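Local coordinates for nisin biosynthesis protein nisC (Lactococcus lactis subsp. lactis, PDB 2G0D), which catalyses the cyclisation steps of nisin biosynthesis, closing the thioether (lanthionine-type) rings of this lantibiotic with the help of a bound zinc ion, at residues S83-I88 against N110-Y115; L90-L95 against K103-S108; Y115-K120 against S141-Y146; T35-I40 against I64-S69; F165-T170 against C213-A218. One frame throughout, in Å; residues are numbered along the deposited sequence.

Contact 1: residues S83-I88 against N110-Y115; sequences SGAAGI and NRYIEY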
# COMPACT_ATOMS: atom_id res chain seq x y z
N SER A 83 0.70 10.09 3.82
CA SER A 83 1.11 11.39 4.42
C SER A 83 -0.03 12.15 5.07
O SER A 83 0.23 13.11 5.79
CB SER A 83 1.74 12.32 3.37
OG SER A 83 2.85 11.69 2.79
N GLY A 84 -1.28 11.77 4.81
CA GLY A 84 -2.39 12.61 5.22
C GLY A 84 -3.40 11.99 6.16
O GLY A 84 -3.08 11.07 6.91
N ALA A 85 -4.63 12.50 6.10
CA ALA A 85 -5.70 12.08 7.01
C ALA A 85 -6.06 10.60 6.97
O ALA A 85 -6.38 10.02 8.02
CB ALA A 85 -6.97 12.96 6.82
N ALA A 86 -6.04 9.97 5.79
CA ALA A 86 -6.42 8.54 5.68
C ALA A 86 -5.45 7.62 6.44
O ALA A 86 -5.88 6.64 7.06
CB ALA A 86 -6.60 8.09 4.21
N GLY A 87 -4.15 7.94 6.42
CA GLY A 87 -3.16 7.17 7.22
C GLY A 87 -3.35 7.35 8.73
O GLY A 87 -3.23 6.39 9.50
N ILE A 88 -3.65 8.57 9.16
CA ILE A 88 -3.93 8.82 10.57
C ILE A 88 -5.20 8.10 11.01
O ILE A 88 -5.21 7.43 12.06
CB ILE A 88 -4.05 10.34 10.87
CG1 ILE A 88 -2.76 11.08 10.48
CG2 ILE A 88 -4.38 10.56 12.34
CD1 ILE A 88 -2.86 12.62 10.48
N ASN A 110 -12.72 11.72 8.45
CA ASN A 110 -13.53 11.27 7.31
C ASN A 110 -14.18 12.41 6.50
O ASN A 110 -14.16 12.41 5.27
CB ASN A 110 -14.61 10.29 7.79
CG ASN A 110 -14.02 8.97 8.29
OD1 ASN A 110 -12.87 8.65 8.02
ND2 ASN A 110 -14.84 8.19 9.02
N ARG A 111 -14.76 13.38 7.22
CA ARG A 111 -15.34 14.56 6.58
C ARG A 111 -14.25 15.37 5.89
O ARG A 111 -14.42 15.81 4.76
CB ARG A 111 -16.13 15.42 7.59
CG ARG A 111 -17.35 14.70 8.24
CD ARG A 111 -17.92 13.48 7.43
NE ARG A 111 -19.20 13.01 7.96
CZ ARG A 111 -20.38 13.12 7.35
NH1 ARG A 111 -20.49 13.65 6.13
NH2 ARG A 111 -21.48 12.69 7.97
N TYR A 112 -13.10 15.53 6.53
CA TYR A 112 -12.01 16.20 5.85
C TYR A 112 -11.59 15.42 4.60
O TYR A 112 -11.38 16.01 3.54
CB TYR A 112 -10.79 16.51 6.76
CG TYR A 112 -9.60 16.97 5.93
CD1 TYR A 112 -9.53 18.26 5.38
CD2 TYR A 112 -8.58 16.08 5.61
CE1 TYR A 112 -8.43 18.65 4.58
CE2 TYR A 112 -7.51 16.45 4.82
CZ TYR A 112 -7.43 17.71 4.31
OH TYR A 112 -6.33 18.00 3.53
N ILE A 113 -11.48 14.09 4.72
CA ILE A 113 -11.09 13.27 3.58
C ILE A 113 -12.05 13.42 2.40
O ILE A 113 -11.59 13.59 1.27
CB ILE A 113 -10.95 11.76 3.95
CG1 ILE A 113 -9.72 11.52 4.85
CG2 ILE A 113 -10.81 10.94 2.66
CD1 ILE A 113 -9.73 10.17 5.62
N GLU A 114 -13.36 13.34 2.67
CA GLU A 114 -14.37 13.51 1.64
C GLU A 114 -14.29 14.89 0.99
O GLU A 114 -14.33 15.00 -0.24
CB GLU A 114 -15.78 13.27 2.19
CG GLU A 114 -16.89 13.53 1.15
CD GLU A 114 -18.19 12.81 1.47
OE1 GLU A 114 -18.41 12.38 2.62
OE2 GLU A 114 -19.00 12.67 0.53
N TYR A 115 -14.21 15.95 1.80
CA TYR A 115 -13.90 17.31 1.31
C TYR A 115 -12.62 17.33 0.44
O TYR A 115 -12.64 17.85 -0.68
CB TYR A 115 -13.72 18.32 2.47
CG TYR A 115 -12.95 19.56 2.04
CD1 TYR A 115 -13.52 20.47 1.15
CD2 TYR A 115 -11.65 19.79 2.47
CE1 TYR A 115 -12.83 21.59 0.72
CE2 TYR A 115 -10.94 20.94 2.04
CZ TYR A 115 -11.54 21.82 1.16
OH TYR A 115 -10.88 22.94 0.72
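Ala85 sets its single methyl between Tyr112 and Ile113, and CB lies 3.7 Å from Tyr112 CD2 and equally 3.7 Å from Ile113 CG1. The two larger side chains leave neighbouring positions of helix 100-122 with different first torsions. In Tyr112, CG lies away from the backbone N (chi1 169°), which carries the ring to Ala85; the methyl meets its rim close to the ring plane. Ile113 has CG1 opposite its carbonyl carbon (chi1 -70°) and then runs on nearly extended (chi2 162°). Its tip thereby slides past the Ala85 methyl and comes to rest on the backbone of the next residue: CD1 is 3.7 Å from Ala86 CA and 4.0 Å from Ala86 CB. The other branch of Ile113, CG2, serves a different neighbour and packs on Ile143 of helix 140-147.

Small residues suit the first turn of helix 85-92 because they let the backbones come near, with Ala85 CA only 6.5 Å from Ile113 CA. Gly84 occupies the N-cap, and the backbone hydrogen bonds of Ala85 with Thr78 and of Ala86 with Gly79 tie this helix start to the preceding loop. All atoms meeting across the contact are carbon, apart from the backbone nitrogen of Ala86 near the Ile113 tip. The contact joins two consecutive helices of the alpha toroid of the lanthionine synthetase C-like family, the small residues of one letting the other lie close.

Contact 2: residues L90-L95 against K103-S108; sequences LSILHL and KNLLDS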
# COMPACT_ATOMS: atom_id res chain seq x y z
N LEU A 90 -6.60 5.42 9.50
CA LEU A 90 -6.32 3.99 9.50
C LEU A 90 -5.66 3.55 10.80
O LEU A 90 -6.01 2.48 11.37
CB LEU A 90 -5.43 3.57 8.31
CG LEU A 90 -5.19 2.05 8.14
CD1 LEU A 90 -6.47 1.37 7.70
CD2 LEU A 90 -4.09 1.80 7.15
N SER A 91 -4.70 4.36 11.29
CA SER A 91 -3.91 3.98 12.46
C SER A 91 -4.75 3.85 13.76
O SER A 91 -4.34 3.13 14.71
CB SER A 91 -2.71 4.91 12.64
OG SER A 91 -3.08 6.20 13.16
N ILE A 92 -5.93 4.50 13.80
CA ILE A 92 -6.80 4.43 14.99
C ILE A 92 -8.17 3.81 14.73
O ILE A 92 -9.01 3.72 15.62
CB ILE A 92 -6.98 5.83 15.66
CG1 ILE A 92 -7.81 6.76 14.75
CG2 ILE A 92 -5.62 6.47 16.00
CD1 ILE A 92 -8.06 8.15 15.35
N LEU A 93 -8.42 3.39 13.50
CA LEU A 93 -9.75 2.89 13.10
C LEU A 93 -10.31 1.80 14.05
O LEU A 93 -11.49 1.85 14.40
CB LEU A 93 -9.74 2.40 11.64
CG LEU A 93 -11.08 1.91 11.10
CD1 LEU A 93 -12.16 2.99 11.17
CD2 LEU A 93 -10.94 1.41 9.69
N HIS A 94 -9.46 0.86 14.47
CA HIS A 94 -9.87 -0.24 15.39
C HIS A 94 -10.36 0.22 16.77
O HIS A 94 -10.98 -0.54 17.51
CB HIS A 94 -8.71 -1.19 15.61
CG HIS A 94 -7.54 -0.54 16.26
ND1 HIS A 94 -6.72 0.33 15.59
CD2 HIS A 94 -7.08 -0.60 17.53
CE1 HIS A 94 -5.79 0.77 16.41
NE2 HIS A 94 -5.99 0.23 17.60
N LEU A 95 -10.10 1.48 17.09
CA LEU A 95 -10.48 2.06 18.37
C LEU A 95 -11.83 2.80 18.33
O LEU A 95 -12.31 3.26 19.36
CB LEU A 95 -9.40 3.00 18.84
CG LEU A 95 -8.04 2.38 19.24
CD1 LEU A 95 -6.96 3.47 19.39
CD2 LEU A 95 -8.16 1.59 20.54
N LYS A 103 -14.04 7.93 17.98
CA LYS A 103 -15.09 8.10 16.98
C LYS A 103 -15.20 9.56 16.54
O LYS A 103 -15.36 9.84 15.35
CB LYS A 103 -16.43 7.56 17.51
CG LYS A 103 -17.63 7.92 16.63
CD LYS A 103 -18.98 7.38 17.17
CE LYS A 103 -19.33 6.02 16.54
NZ LYS A 103 -19.16 4.86 17.49
N ASN A 104 -15.12 10.49 17.49
CA ASN A 104 -15.17 11.92 17.17
C ASN A 104 -14.03 12.31 16.25
O ASN A 104 -14.25 12.97 15.25
CB ASN A 104 -15.17 12.79 18.43
CG ASN A 104 -16.53 12.86 19.11
OD1 ASN A 104 -17.55 12.39 18.57
ND2 ASN A 104 -16.56 13.45 20.30
N LEU A 105 -12.82 11.87 16.58
CA LEU A 105 -11.65 12.11 15.74
C LEU A 105 -11.79 11.49 14.35
O LEU A 105 -11.50 12.13 13.35
CB LEU A 105 -10.37 11.62 16.44
CG LEU A 105 -9.03 11.86 15.73
CD1 LEU A 105 -8.84 13.37 15.31
CD2 LEU A 105 -7.86 11.39 16.59
N LEU A 106 -12.24 10.23 14.29
CA LEU A 106 -12.39 9.54 13.00
C LEU A 106 -13.42 10.23 12.08
O LEU A 106 -13.17 10.38 10.88
CB LEU A 106 -12.75 8.06 13.21
CG LEU A 106 -11.58 7.15 13.67
CD1 LEU A 106 -12.05 5.85 14.32
CD2 LEU A 106 -10.67 6.84 12.48
N ASP A 107 -14.54 10.67 12.65
CA ASP A 107 -15.57 11.42 11.91
C ASP A 107 -15.04 12.71 11.28
O ASP A 107 -15.32 13.00 10.12
CB ASP A 107 -16.78 11.73 12.81
CG ASP A 107 -17.62 10.50 13.11
OD1 ASP A 107 -17.45 9.47 12.42
OD2 ASP A 107 -18.44 10.56 14.04
N SER A 108 -14.26 13.47 12.06
CA SER A 108 -13.57 14.66 11.56
C SER A 108 -12.64 14.33 10.42
O SER A 108 -12.64 15.00 9.38
CB SER A 108 -12.74 15.30 12.67
OG SER A 108 -13.56 15.60 13.76
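Ile92 reaches Leu105 and Leu106 at once, and meets each in a different way. Against Leu105 the side chains cross at about a right angle, and Ile92 CD1 comes to 3.5 Å from Leu105 CD2, tighter than ordinary van der Waals packing. Past Leu106 they run alongside in opposite senses, which places Ile92 CG1 3.7 Å from Leu106 CD2. In Ile92, CG1 stands between its own backbone N and carbonyl carbon (chi1 69°), the crowded position, and from there its arm reaches both leucines.

The chain turns back here: helix 85-92 and helix 100-122 form a helical hairpin of the alpha toroid, and these branched aliphatic residues fill the angle beside its bend. Leu106 also uses its second methyl, CD1, which lies 3.9 Å from Leu93 CA; the leucine tips approach more loosely, Leu93 CD1 being 4.3 Å from Leu106 CD1. Leu105 and Ile92 also pack on Ile64 of helix 53-74, whereas Leu93 and Leu106 border Tyr146. Polar residues suit the outward side of helix 100-122. Ser108 OG donates to Asn104 O over 3.1 Å from 29° out of the carbonyl plane, while salt bridges join Lys103 to Glu97 and Asp107 to Arg96.

Contact 3: residues Y115-K120 against S141-Y146; sequences YFVREK and SGILSY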
# COMPACT_ATOMS: atom_id res chain seq x y z
N TYR A 115 -14.21 15.95 1.80
CA TYR A 115 -13.90 17.31 1.31
C TYR A 115 -12.62 17.33 0.44
O TYR A 115 -12.64 17.85 -0.68
CB TYR A 115 -13.72 18.32 2.47
CG TYR A 115 -12.95 19.56 2.04
CD1 TYR A 115 -13.52 20.47 1.15
CD2 TYR A 115 -11.65 19.79 2.47
CE1 TYR A 115 -12.83 21.59 0.72
CE2 TYR A 115 -10.94 20.94 2.04
CZ TYR A 115 -11.54 21.82 1.16
OH TYR A 115 -10.88 22.94 0.72
N PHE A 116 -11.52 16.79 0.97
CA PHE A 116 -10.25 16.74 0.25
C PHE A 116 -10.36 16.06 -1.12
O PHE A 116 -9.89 16.60 -2.14
CB PHE A 116 -9.15 16.06 1.08
CG PHE A 116 -7.86 15.84 0.32
CD1 PHE A 116 -6.98 16.91 0.11
CD2 PHE A 116 -7.56 14.60 -0.24
CE1 PHE A 116 -5.80 16.72 -0.62
CE2 PHE A 116 -6.37 14.40 -0.97
CZ PHE A 116 -5.49 15.45 -1.16
N VAL A 117 -10.97 14.88 -1.15
CA VAL A 117 -11.08 14.14 -2.40
C VAL A 117 -11.94 14.89 -3.42
O VAL A 117 -11.54 15.08 -4.56
CB VAL A 117 -11.58 12.69 -2.16
CG1 VAL A 117 -11.93 12.00 -3.46
CG2 VAL A 117 -10.53 11.89 -1.41
N ARG A 118 -13.11 15.32 -2.98
CA ARG A 118 -14.04 16.03 -3.83
C ARG A 118 -13.39 17.29 -4.42
O ARG A 118 -13.56 17.60 -5.61
CB ARG A 118 -15.31 16.35 -3.03
CG ARG A 118 -16.41 16.96 -3.83
CD ARG A 118 -17.81 16.65 -3.24
NE ARG A 118 -18.87 17.36 -3.96
CZ ARG A 118 -20.13 17.51 -3.54
NH1 ARG A 118 -20.53 16.99 -2.37
NH2 ARG A 118 -21.00 18.18 -4.29
N GLU A 119 -12.61 17.99 -3.59
CA GLU A 119 -11.87 19.17 -4.04
C GLU A 119 -10.76 18.78 -5.03
O GLU A 119 -10.56 19.45 -6.03
CB GLU A 119 -11.31 19.93 -2.83
CG GLU A 119 -10.55 21.23 -3.11
CD GLU A 119 -11.35 22.26 -3.92
OE1 GLU A 119 -12.60 22.26 -3.90
OE2 GLU A 119 -10.70 23.09 -4.58
N LYS A 120 -10.07 17.67 -4.78
CA LYS A 120 -9.03 17.19 -5.71
C LYS A 120 -9.58 16.83 -7.10
O LYS A 120 -8.97 17.17 -8.13
CB LYS A 120 -8.29 16.00 -5.13
CG LYS A 120 -6.98 15.71 -5.83
CD LYS A 120 -5.91 16.72 -5.43
CE LYS A 120 -4.50 16.15 -5.59
NZ LYS A 120 -3.49 17.26 -5.50
N SER A 141 -6.26 6.04 -4.92
CA SER A 141 -6.30 4.57 -4.73
C SER A 141 -6.06 4.20 -3.25
O SER A 141 -6.84 3.44 -2.65
CB SER A 141 -5.26 3.87 -5.60
OG SER A 141 -5.62 3.90 -6.96
N GLY A 142 -4.99 4.75 -2.68
CA GLY A 142 -4.67 4.59 -1.27
C GLY A 142 -5.77 5.11 -0.34
O GLY A 142 -6.13 4.45 0.63
N ILE A 143 -6.32 6.27 -0.66
CA ILE A 143 -7.45 6.83 0.12
C ILE A 143 -8.66 5.90 0.08
O ILE A 143 -9.26 5.64 1.13
CB ILE A 143 -7.82 8.26 -0.35
CG1 ILE A 143 -6.73 9.24 0.08
CG2 ILE A 143 -9.20 8.70 0.19
CD1 ILE A 143 -6.91 10.71 -0.46
N LEU A 144 -9.00 5.39 -1.10
CA LEU A 144 -10.10 4.43 -1.28
C LEU A 144 -9.88 3.15 -0.46
O LEU A 144 -10.81 2.57 0.07
CB LEU A 144 -10.29 4.15 -2.78
CG LEU A 144 -11.48 3.29 -3.27
CD1 LEU A 144 -12.83 3.80 -2.72
CD2 LEU A 144 -11.50 3.24 -4.76
N SER A 145 -8.63 2.72 -0.35
CA SER A 145 -8.30 1.51 0.44
C SER A 145 -8.83 1.64 1.86
O SER A 145 -9.51 0.74 2.37
CB SER A 145 -6.78 1.28 0.48
OG SER A 145 -6.51 0.01 1.06
N TYR A 146 -8.51 2.78 2.49
CA TYR A 146 -9.05 3.15 3.79
C TYR A 146 -10.57 3.31 3.77
O TYR A 146 -11.26 2.72 4.62
CB TYR A 146 -8.41 4.43 4.36
CG TYR A 146 -9.21 4.98 5.53
CD1 TYR A 146 -9.16 4.37 6.79
CD2 TYR A 146 -10.04 6.09 5.37
CE1 TYR A 146 -9.94 4.85 7.86
CE2 TYR A 146 -10.83 6.57 6.43
CZ TYR A 146 -10.78 5.94 7.67
OH TYR A 146 -11.55 6.43 8.73
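Ile143 carries its side of the contact alone, meeting Phe116 and Val117 of helix 100-122. At CB the side chain divides. CG2 goes opposite the backbone N and meets a methyl of like kind, lying 3.8 Å from Val117 CG2. CG1 takes the place opposite the carbonyl carbon (chi1 -72°) and acts as a spacer, since the almost fully extended next bond (chi2 174°) carries CD1 as far as Phe116 and Val117. That tip has two partners: Phe116 CE2 at 3.8 Å and Val117 CG2 at 3.9 Å. It approaches the phenyl ring at the edge, close to the ring plane, and the two side chains cross at about a right angle. Val117 and Ile143 instead pass one another in opposite directions, with Val117 CG2 lodged against both ends of the isoleucine fork.

A beta-branched pair suits this spacing: with Val117 CA 8.5 Å from Ile143 CA, short branches on one side and one longer arm on the other bridge the distance without any polar atom. Around helix 140-147 lie several helices of the alpha toroid: helix 100-122 lies on the Ile143 side, helix 85-92 packs on Tyr146, helix 208-221 meets Ser141 and Ser145 through Ile214, and helix 156-168 touches both Val117 and Leu144.

Contact 4: residues T35-I40 against I64-S69; sequences TGLPGI and IEYIVS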
# COMPACT_ATOMS: atom_id res chain seq x y z
N THR A 35 6.45 7.55 7.95
CA THR A 35 7.62 7.70 8.83
C THR A 35 7.27 8.10 10.27
O THR A 35 8.15 8.13 11.12
CB THR A 35 8.62 8.77 8.30
OG1 THR A 35 7.92 10.01 8.16
CG2 THR A 35 9.23 8.37 6.94
N GLY A 36 6.02 8.43 10.54
CA GLY A 36 5.67 9.07 11.80
C GLY A 36 4.76 8.25 12.70
O GLY A 36 4.70 7.01 12.59
N LEU A 37 4.04 8.95 13.57
CA LEU A 37 3.30 8.34 14.68
C LEU A 37 2.20 7.32 14.34
O LEU A 37 2.02 6.36 15.05
CB LEU A 37 2.75 9.41 15.61
CG LEU A 37 3.84 10.02 16.50
CD1 LEU A 37 3.32 11.33 17.15
CD2 LEU A 37 4.30 9.01 17.58
N PRO A 38 1.43 7.56 13.27
CA PRO A 38 0.47 6.56 12.84
C PRO A 38 1.06 5.14 12.66
O PRO A 38 0.43 4.16 13.08
CB PRO A 38 -0.04 7.14 11.51
CG PRO A 38 0.04 8.65 11.75
CD PRO A 38 1.37 8.79 12.43
N GLY A 39 2.25 5.02 12.05
CA GLY A 39 2.94 3.70 11.93
C GLY A 39 3.33 3.12 13.29
O GLY A 39 3.19 1.92 13.54
N ILE A 40 3.75 4.00 14.20
CA ILE A 40 4.10 3.60 15.55
C ILE A 40 2.88 3.11 16.35
O ILE A 40 2.97 2.07 17.03
CB ILE A 40 4.80 4.75 16.31
CG1 ILE A 40 5.99 5.28 15.51
CG2 ILE A 40 5.26 4.28 17.67
CD1 ILE A 40 6.99 4.22 15.01
N ILE A 64 -1.79 9.82 20.19
CA ILE A 64 -3.04 10.31 19.60
C ILE A 64 -3.35 11.74 20.06
O ILE A 64 -3.60 12.63 19.24
CB ILE A 64 -4.24 9.36 19.88
CG1 ILE A 64 -4.10 8.05 19.10
CG2 ILE A 64 -5.54 10.03 19.49
CD1 ILE A 64 -4.99 6.96 19.61
N GLU A 65 -3.33 11.97 21.37
CA GLU A 65 -3.55 13.32 21.87
C GLU A 65 -2.51 14.28 21.28
O GLU A 65 -2.86 15.39 20.86
CB GLU A 65 -3.60 13.38 23.40
CG GLU A 65 -4.97 12.94 23.99
CD GLU A 65 -6.20 13.61 23.31
OE1 GLU A 65 -6.55 14.78 23.67
OE2 GLU A 65 -6.84 12.94 22.45
N TYR A 66 -1.26 13.83 21.20
CA TYR A 66 -0.22 14.63 20.55
C TYR A 66 -0.56 14.91 19.09
O TYR A 66 -0.29 15.99 18.60
CB TYR A 66 1.13 13.94 20.67
CG TYR A 66 2.28 14.67 20.02
CD1 TYR A 66 3.02 15.60 20.75
CD2 TYR A 66 2.64 14.42 18.70
CE1 TYR A 66 4.09 16.28 20.16
CE2 TYR A 66 3.71 15.07 18.10
CZ TYR A 66 4.44 16.01 18.85
OH TYR A 66 5.51 16.68 18.29
N ILE A 67 -1.13 13.92 18.39
CA ILE A 67 -1.56 14.14 17.01
C ILE A 67 -2.70 15.18 16.87
O ILE A 67 -2.58 16.09 16.05
CB ILE A 67 -1.95 12.82 16.27
CG1 ILE A 67 -0.70 11.99 15.92
CG2 ILE A 67 -2.74 13.14 15.01
CD1 ILE A 67 -1.03 10.59 15.40
N VAL A 68 -3.78 15.04 17.64
CA VAL A 68 -4.88 16.02 17.51
C VAL A 68 -4.43 17.45 17.85
O VAL A 68 -4.83 18.42 17.19
CB VAL A 68 -6.28 15.59 18.16
CG1 VAL A 68 -6.20 14.30 18.98
CG2 VAL A 68 -6.95 16.75 18.95
N SER A 69 -3.55 17.57 18.84
CA SER A 69 -2.99 18.86 19.21
C SER A 69 -2.24 19.52 18.04
O SER A 69 -2.35 20.74 17.84
CB SER A 69 -2.07 18.71 20.41
OG SER A 69 -1.04 19.67 20.36
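Leu37 pushes its CD1 methyl against the ring of Tyr66, reaching 3.5 Å from Tyr66 CD2 and 3.9 Å from Tyr66 CE2. The methyl is the bump here, resting on one ortho-meta side of the ring at a slant, and the long axes of the two side chains stand at about a right angle. Tyr66 is brought forward because CG lies opposite its backbone N (chi1 179°), which sends the ring across to the leucine.

A second bump comes from the other helix. The tip of Ile67, carried by a nearly straight chain (chi2 171°), enters the shallow dip between Leu37 and Pro38: its CD1 is 4.0 Å from Leu37 CB and 4.2 Å from Pro38 CD. Leucine and isoleucine thus interlock, the leucine tip going to the ring and the isoleucine tip to the leucine base. Leu37 CA and Ile67 CA are 7.9 Å apart.

The residue types fit the start of helix 37-45. Gly36 is its N-cap, and Pro38, which lacks an N-H, is well placed in a first turn where no acceptor from an earlier turn is available; its compact ring makes a rigid wall. Leu37 also packs on Trp15 and Thr19 of helix 3-20, and Ile67 on Ile88 of helix 85-92, so the contact is wedged between helix 3-20 and helix 85-92 of the alpha toroid. Since the touching atoms are all carbon, and the Tyr66 hydroxyl bonds to Lys70 in its own helix, the two helices are joined here by hydrophobic burial and complementary shape, with no directional bond to fix them.

Contact 5: residues F165-T170 against C213-A218; sequences FLSNLT and CILAYA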
# COMPACT_ATOMS: atom_id res chain seq x y z
N PHE A 165 -13.72 7.99 -11.32
CA PHE A 165 -12.55 8.79 -11.66
C PHE A 165 -11.31 7.95 -11.99
O PHE A 165 -10.63 8.20 -13.00
CB PHE A 165 -12.25 9.79 -10.54
CG PHE A 165 -10.98 10.56 -10.74
CD1 PHE A 165 -10.99 11.77 -11.42
CD2 PHE A 165 -9.77 10.07 -10.25
CE1 PHE A 165 -9.80 12.49 -11.61
CE2 PHE A 165 -8.58 10.77 -10.44
CZ PHE A 165 -8.61 11.99 -11.11
N LEU A 166 -11.01 6.96 -11.15
CA LEU A 166 -9.92 6.03 -11.46
C LEU A 166 -10.13 5.26 -12.78
O LEU A 166 -9.24 5.24 -13.63
CB LEU A 166 -9.65 5.07 -10.28
CG LEU A 166 -9.22 5.68 -8.94
CD1 LEU A 166 -9.19 4.62 -7.76
CD2 LEU A 166 -7.88 6.43 -9.07
N SER A 167 -11.28 4.59 -12.93
CA SER A 167 -11.61 3.83 -14.16
C SER A 167 -11.42 4.65 -15.43
O SER A 167 -10.85 4.17 -16.41
CB SER A 167 -13.06 3.31 -14.14
OG SER A 167 -13.29 2.50 -12.99
N ASN A 168 -11.90 5.89 -15.40
CA ASN A 168 -11.78 6.80 -16.52
C ASN A 168 -10.32 7.11 -16.90
O ASN A 168 -10.04 7.43 -18.05
CB ASN A 168 -12.56 8.08 -16.26
CG ASN A 168 -12.53 9.03 -17.43
OD1 ASN A 168 -13.14 8.78 -18.48
ND2 ASN A 168 -11.81 10.13 -17.28
N LEU A 169 -9.40 7.00 -15.94
CA LEU A 169 -7.99 7.21 -16.22
C LEU A 169 -7.38 6.05 -17.01
O LEU A 169 -6.24 6.15 -17.48
CB LEU A 169 -7.19 7.48 -14.94
CG LEU A 169 -7.49 8.81 -14.23
CD1 LEU A 169 -6.72 8.90 -12.94
CD2 LEU A 169 -7.23 10.05 -15.11
N THR A 170 -8.12 4.96 -17.18
CA THR A 170 -7.63 3.84 -17.97
C THR A 170 -8.04 3.96 -19.44
O THR A 170 -7.68 3.12 -20.28
CB THR A 170 -8.06 2.46 -17.37
OG1 THR A 170 -9.44 2.22 -17.64
CG2 THR A 170 -7.84 2.43 -15.86
N CYS A 213 -5.76 -3.24 -8.41
CA CYS A 213 -6.06 -3.86 -7.12
C CYS A 213 -7.23 -3.18 -6.44
O CYS A 213 -8.13 -3.85 -5.93
CB CYS A 213 -4.85 -3.85 -6.17
SG CYS A 213 -3.51 -4.98 -6.67
N ILE A 214 -7.22 -1.84 -6.43
CA ILE A 214 -8.25 -1.11 -5.69
C ILE A 214 -9.62 -1.27 -6.36
O ILE A 214 -10.64 -1.40 -5.68
CB ILE A 214 -7.87 0.38 -5.34
CG1 ILE A 214 -8.58 0.83 -4.05
CG2 ILE A 214 -8.20 1.35 -6.48
CD1 ILE A 214 -8.20 -0.02 -2.79
N LEU A 215 -9.63 -1.31 -7.69
CA LEU A 215 -10.88 -1.59 -8.41
C LEU A 215 -11.45 -2.98 -8.21
O LEU A 215 -12.68 -3.15 -8.17
CB LEU A 215 -10.73 -1.32 -9.91
CG LEU A 215 -10.44 0.14 -10.26
CD1 LEU A 215 -10.15 0.24 -11.75
CD2 LEU A 215 -11.57 1.12 -9.85
N ALA A 216 -10.57 -3.98 -8.13
CA ALA A 216 -10.98 -5.34 -7.83
C ALA A 216 -11.55 -5.41 -6.41
O ALA A 216 -12.62 -5.98 -6.19
CB ALA A 216 -9.79 -6.31 -7.98
N TYR A 217 -10.82 -4.82 -5.46
CA TYR A 217 -11.27 -4.78 -4.05
C TYR A 217 -12.60 -4.05 -3.91
O TYR A 217 -13.47 -4.57 -3.25
CB TYR A 217 -10.21 -4.17 -3.13
CG TYR A 217 -10.55 -4.18 -1.64
CD1 TYR A 217 -10.86 -5.37 -0.96
CD2 TYR A 217 -10.55 -2.99 -0.90
CE1 TYR A 217 -11.15 -5.37 0.40
CE2 TYR A 217 -10.83 -3.00 0.47
CZ TYR A 217 -11.11 -4.18 1.10
OH TYR A 217 -11.41 -4.17 2.45
N ALA A 218 -12.75 -2.88 -4.53
CA ALA A 218 -14.05 -2.17 -4.63
C ALA A 218 -15.19 -3.06 -5.14
O ALA A 218 -16.24 -3.10 -4.52
CB ALA A 218 -13.93 -0.90 -5.50
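Leu166 and Ser167 of helix 156-168 face Ile214 and Leu215 of helix 208-221 with the backbones closest at Ser167 CA and Leu215 CA, 7.9 Å apart. Both are helices of the alpha toroid, separated along the chain by a long excursion yet brought side by side in space. Leu166 meets Ile214 with one methyl each, Leu166 CD1 lying 3.6 Å from Ile214 CG2, and the side chains cross obliquely. Ile214 can offer CG2 because this branch sits between its own backbone N and carbonyl carbon, while CG1 turns opposite the N (chi1 -151°) and leads off to Ser141 and Ser145 of helix 140-147. One beta-branched residue thus serves two neighbours.

Leu215 meets both Leu166 and Ser167. Its CD2 fits loosely beside Leu166, 4.4 Å from Leu166 CB, and lies 3.8 Å from Ser167 OG. A serine is acceptable in this apolar place because it is small, and because its hydroxyl bonds back to Ile163 O in its own helix. Ser167 and Leu215 also share Ala231 of helix 226-242 as a neighbour. Farther along, Ser167 O receives two donors from the same residue: Thr170 N at 2.9 Å and Thr170 OG1 at 2.7 Å, the hydroxyl lying in the carbonyl plane with a C=O...OG1 angle of 152°.

In the fold
The five contacts join helices of one alpha toroid. Contact 4 comes first along the chain, contacts 1 and 2 share helices 85-92 and 100-122 with their centres 10 Å apart, and contact 2 falls between the segments of contact 1. Contact 3 also uses helix 100-122, its centre about 7 Å from that of contact 1, and meets it through Ile113, Tyr146 and a probable Asn110-Tyr146 hydrogen bond. Contact 4 touches contacts 1 and 2 through Pro38, Ile64 and Ile67. Contact 5, last in sequence, abuts contact 3 at Ile214 but lies about 30 Å, centre to centre, from contact 4. Packing therefore passes from helix to helix through the first half or so of the chain, residues 35 to 218.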